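Local coordinates for ribosome inactivating type 1 protein (Iris hollandica, PDB 3MVG) that belongs to the type 1 ribosome-inactivating proteins, plant proteins named for their action against ribosomes, at residues Leu152-Leu155 with Ile156-Ser160; Arg210-Gly214 with Arg215-Pro219. One frame throughout, in Å; residues are numbered along the deposited sequence.

Contact 1: Leu152-Leu155 with Ile156-Ser160; sequences LIVL and IQLVS
Ile153 O takes two N-H groups from the same residue one helical turn on. The backbone N of Gln157 reaches it at 3.3 Å, and the extended Gln157 side chain, running alongside Ile153, brings its NE2 to 3.2 Å from Ile153 O. The two donors come from opposite faces of the carbonyl plane and neither lies on a lone pair: NE2 stands 59° out of the plane, and the backbone N is well out of it too. Ile153 O does lie almost in the plane of the Gln157 amide, as an N-H directed at it requires. With chi1 at -69° the Gln157 CG sits beside its own backbone N, and Ile153 CG2 is 3.5 Å from Gln157 NE2. The other end of the amide is satisfied too: OE1 accepts from Gln198, which together with Ile153 O fixes the flip of the group in this buried setting.

The neighbouring carbonyls have the usual donors. Ile156 N bonds Leu152 O at 2.8 Å and Leu158 N bonds Val154 O at 3.0 Å, whereas Val159 N to Leu155 O is bent and weak. There the helix widens into a pi-type turn over 157-160, and Ser160 N makes a weak bond to Ile156 O. Ser160 OG bonds Ala71 O, and Leu158 O is taken by the Tyr16 hydroxyl.

Val154 and Leu158 lie side by side and point the same way, with Val154 CG1 3.8 Å from Leu158 CD1. Leu155 packs on helix 126-138 and Ile156 on helix 108-115 and strand 72-78. This is i to i+4 bonding in a buried helix, 146-164, with a pi-type widening, in the core of the ribosome-inactivating protein fold.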
loop_
_atom_site.group_PDB
_atom_site.type_symbol
_atom_site.label_atom_id
_atom_site.label_comp_id
_atom_site.label_asym_id
_atom_site.label_seq_id
_atom_site.Cartn_x
_atom_site.Cartn_y
_atom_site.Cartn_z
ATOM N N LEU A 152 -15.964 14.519 10.685
ATOM C CA LEU A 152 -14.697 15.111 10.272
ATOM C C LEU A 152 -13.497 14.249 10.646
ATOM O O LEU A 152 -12.545 14.161 9.886
ATOM C CB LEU A 152 -14.552 16.530 10.815
ATOM C CG LEU A 152 -15.397 17.584 10.101
ATOM C CD1 LEU A 152 -15.396 18.882 10.897
ATOM C CD2 LEU A 152 -14.935 17.827 8.665
ATOM N N ILE A 153 -13.553 13.571 11.784
ATOM C CA ILE A 153 -12.492 12.630 12.149
ATOM C C ILE A 153 -12.341 11.560 11.066
ATOM O O ILE A 153 -11.224 11.220 10.661
ATOM C CB ILE A 153 -12.767 11.987 13.529
ATOM C CG1 ILE A 153 -12.539 13.026 14.629
ATOM C CG2 ILE A 153 -11.877 10.772 13.757
ATOM C CD1 ILE A 153 -13.045 12.609 16.004
ATOM N N VAL A 154 -13.471 11.018 10.608
ATOM C CA VAL A 154 -13.475 10.000 9.556
ATOM C C VAL A 154 -12.922 10.579 8.247
ATOM O O VAL A 154 -12.011 10.012 7.637
ATOM C CB VAL A 154 -14.897 9.418 9.342
ATOM C CG1 VAL A 154 -14.941 8.489 8.131
ATOM C CG2 VAL A 154 -15.361 8.666 10.590
ATOM N N LEU A 155 -13.454 11.722 7.830
ATOM C CA LEU A 155 -13.078 12.303 6.532
ATOM C C LEU A 155 -11.642 12.808 6.490
ATOM O O LEU A 155 -10.949 12.601 5.502
ATOM C CB LEU A 155 -14.054 13.403 6.125
ATOM C CG LEU A 155 -15.480 12.894 5.903
ATOM C CD1 LEU A 155 -16.426 14.036 5.586
ATOM C CD2 LEU A 155 -15.565 11.796 4.837
ATOM N N ILE A 156 -11.194 13.456 7.564
ATOM C CA ILE A 156 -9.812 13.904 7.649
ATOM C C ILE A 156 -8.856 12.721 7.508
ATOM O O ILE A 156 -7.876 12.789 6.756
ATOM C CB ILE A 156 -9.554 14.705 8.940
ATOM C CG1 ILE A 156 -10.247 16.070 8.842
ATOM C CG2 ILE A 156 -8.048 14.855 9.189
ATOM C CD1 ILE A 156 -10.409 16.801 10.168
ATOM N N GLN A 157 -9.137 11.629 8.195
ATOM C CA GLN A 157 -8.256 10.477 8.095
ATOM C C GLN A 157 -8.272 9.827 6.721
ATOM O O GLN A 157 -7.232 9.400 6.235
ATOM C CB GLN A 157 -8.548 9.465 9.187
ATOM C CG GLN A 157 -8.169 9.957 10.564
ATOM C CD GLN A 157 -8.421 8.912 11.606
ATOM O OE1 GLN A 157 -7.502 8.217 12.047
ATOM N NE2 GLN A 157 -9.679 8.760 11.984
ATOM N N LEU A 158 -9.438 9.765 6.084
ATOM C CA LEU A 158 -9.569 9.076 4.800
ATOM C C LEU A 158 -9.244 9.942 3.592
ATOM O O LEU A 158 -9.174 9.425 2.467
ATOM C CB LEU A 158 -10.950 8.424 4.667
ATOM C CG LEU A 158 -11.219 7.333 5.704
ATOM C CD1 LEU A 158 -12.646 6.836 5.576
ATOM C CD2 LEU A 158 -10.248 6.185 5.527
ATOM N N VAL A 159 -9.027 11.238 3.811
ATOM C CA VAL A 159 -8.646 12.153 2.741
ATOM C C VAL A 159 -7.264 12.750 3.026
ATOM O O VAL A 159 -6.325 12.496 2.275
ATOM C CB VAL A 159 -9.716 13.258 2.526
ATOM C CG1 VAL A 159 -9.243 14.266 1.510
ATOM C CG2 VAL A 159 -11.040 12.630 2.086
ATOM N N SER A 160 -7.127 13.519 4.109
ATOM C CA SER A 160 -5.848 14.178 4.421
ATOM C C SER A 160 -4.760 13.199 4.857
ATOM O O SER A 160 -3.628 13.266 4.378
ATOM C CB SER A 160 -6.039 15.232 5.506
ATOM O OG SER A 160 -6.936 16.248 5.093
#

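Contact 2: Arg210-Gly214 with Arg215-Pro219; sequences RAEGG and RFLQP
Glu212 and Arg215 face each other through their backbones, with two hydrogen bonds closing the turn. Glu212 N donates to Arg215 O at 3.0 Å, and Arg215 N returns a bond to Glu212 O at 2.9 Å. The return bond leaves the carbonyl plane steeply, its donor standing 62° above it. This is a type I' beta turn, and its corners, Gly213 and Gly214, both have the positive phi that the turn demands. The two bonds make Glu212 and Arg215 a single antiparallel hydrogen-bonded pair. Arg215 O has a further neighbour in Ala211 CA, a CA-H...O contact of 3.3 Å.

The van der Waals contacts are made by Ala211, Phe216 and Leu217. In the apolar pair, Ala211 CB comes up to the edge of the Phe216 ring, near its plane, 4.3 Å from CD1. Leu217 spreads its two methyls between a pair of charged side chains: CD1 lies 3.8 Å from Arg210 NE, and CD2 is 3.9 Å from Glu212 CD. The Arg210 chain crosses Leu217 at about a right angle. Leu217 CG, set beside its own backbone N at chi1 -55°, also approaches Arg210 O at 3.7 Å.

The salt bridge leaves the turn at its last residue: Arg215, bent at chi2 and chi3, pairs NH1 with Asp234 OD1. In the chain, the turn links helix 201-210 to strand 215-223. Phe216 is buried against that helix, strand 229-234 and helix 235-240; its backbone pairs with Ser233 of strand 229-234, and Gly214, just before the strand, bonds Val235 at the start of helix 235-240.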
loop_
_atom_site.group_PDB
_atom_site.type_symbol
_atom_site.label_atom_id
_atom_site.label_comp_id
_atom_site.label_asym_id
_atom_site.label_seq_id
_atom_site.Cartn_x
_atom_site.Cartn_y
_atom_site.Cartn_z
ATOM N N ARG A 210 15.834 18.221 5.974
ATOM C CA ARG A 210 17.124 18.557 6.593
ATOM C C ARG A 210 18.151 17.435 6.475
ATOM O O ARG A 210 19.307 17.597 6.895
ATOM C CB ARG A 210 16.931 18.895 8.069
ATOM C CG ARG A 210 16.006 20.060 8.337
ATOM C CD ARG A 210 16.088 20.480 9.788
ATOM N NE ARG A 210 17.383 21.094 10.085
ATOM C CZ ARG A 210 17.666 21.775 11.194
ATOM N NH1 ARG A 210 16.746 21.944 12.137
ATOM N NH2 ARG A 210 18.875 22.294 11.357
ATOM N N ALA A 211 17.753 16.298 5.909
ATOM C CA ALA A 211 18.624 15.125 5.856
ATOM C C ALA A 211 19.897 15.398 5.058
ATOM O O ALA A 211 19.888 16.169 4.097
ATOM C CB ALA A 211 17.881 13.941 5.277
ATOM N N GLU A 212 20.986 14.763 5.485
ATOM C CA GLU A 212 22.282 14.897 4.825
ATOM C C GLU A 212 22.699 13.539 4.309
ATOM O O GLU A 212 22.785 12.575 5.072
ATOM C CB GLU A 212 23.319 15.469 5.791
ATOM C CG GLU A 212 23.087 16.944 6.071
ATOM C CD GLU A 212 24.049 17.530 7.083
ATOM O OE1 GLU A 212 25.002 16.835 7.488
ATOM O OE2 GLU A 212 23.842 18.695 7.469
ATOM N N GLY A 213 22.926 13.460 3.000
ATOM C CA GLY A 213 23.153 12.181 2.340
ATOM C C GLY A 213 22.017 11.207 2.608
ATOM O O GLY A 213 22.235 10.001 2.703
ATOM N N GLY A 214 20.802 11.745 2.743
ATOM C CA GLY A 214 19.618 10.941 3.039
ATOM C C GLY A 214 19.443 10.544 4.496
ATOM O O GLY A 214 18.405 9.998 4.861
ATOM N N ARG A 215 20.442 10.816 5.334
ATOM C CA ARG A 215 20.386 10.428 6.748
ATOM C C ARG A 215 19.769 11.527 7.600
ATOM O O ARG A 215 20.134 12.698 7.482
ATOM C CB ARG A 215 21.783 10.080 7.287
ATOM C CG ARG A 215 22.481 8.896 6.594
ATOM C CD ARG A 215 21.829 7.552 6.913
ATOM N NE ARG A 215 21.863 7.236 8.343
ATOM C CZ ARG A 215 21.230 6.208 8.906
ATOM N NH1 ARG A 215 20.500 5.375 8.171
ATOM N NH2 ARG A 215 21.328 6.015 10.215
ATOM N N PHE A 216 18.832 11.149 8.463
ATOM C CA PHE A 216 18.178 12.110 9.351
ATOM C C PHE A 216 19.157 12.669 10.379
ATOM O O PHE A 216 19.937 11.922 10.976
ATOM C CB PHE A 216 17.046 11.431 10.127
ATOM C CG PHE A 216 15.767 11.226 9.346
ATOM C CD1 PHE A 216 15.675 11.506 7.982
ATOM C CD2 PHE A 216 14.650 10.709 9.999
ATOM C CE1 PHE A 216 14.469 11.298 7.295
ATOM C CE2 PHE A 216 13.453 10.498 9.325
ATOM C CZ PHE A 216 13.361 10.790 7.977
ATOM N N LEU A 217 19.088 13.973 10.609
ATOM C CA LEU A 217 19.826 14.590 11.713
ATOM C C LEU A 217 19.304 14.093 13.062
ATOM O O LEU A 217 20.078 13.891 14.003
ATOM C CB LEU A 217 19.742 16.114 11.642
ATOM C CG LEU A 217 20.180 16.833 10.359
ATOM C CD1 LEU A 217 19.994 18.336 10.530
ATOM C CD2 LEU A 217 21.620 16.505 9.960
ATOM N N GLN A 218 17.989 13.901 13.148
ATOM C CA GLN A 218 17.341 13.414 14.359
ATOM C C GLN A 218 16.421 12.245 14.016
ATOM O O GLN A 218 15.301 12.451 13.529
ATOM C CB GLN A 218 16.554 14.537 15.047
ATOM C CG GLN A 218 17.408 15.669 15.607
ATOM C CD GLN A 218 18.381 15.218 16.691
ATOM O OE1 GLN A 218 18.078 14.330 17.495
ATOM N NE2 GLN A 218 19.554 15.843 16.721
ATOM N N PRO A 219 16.891 11.005 14.246
ATOM C CA PRO A 219 16.045 9.835 14.014
ATOM C C PRO A 219 14.705 9.919 14.749
ATOM O O PRO A 219 14.623 10.457 15.854
ATOM C CB PRO A 219 16.906 8.684 14.532
ATOM C CG PRO A 219 18.307 9.141 14.239
ATOM C CD PRO A 219 18.290 10.622 14.522
#

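In the fold
Contacts 1 and 2 follow one another along the chain but do not touch: their centres are 30 Å apart and their nearest atoms about 18 Å. Contact 1 lies deep inside, with its centre 5 Å from that of the chain, whereas contact 2 is a surface turn 26 Å out. Of the elements that follow contact 1 in sequence, helix 192-199 meets it, where Gln198 is hydrogen-bonded to Gln157, and helix 201-210 runs directly into contact 2 and packs on Phe216. The two contacts differ in kind: a helix turn enclosed by other helices and the mixed sheet, and a tight reversal leading into the two-stranded antiparallel sheet.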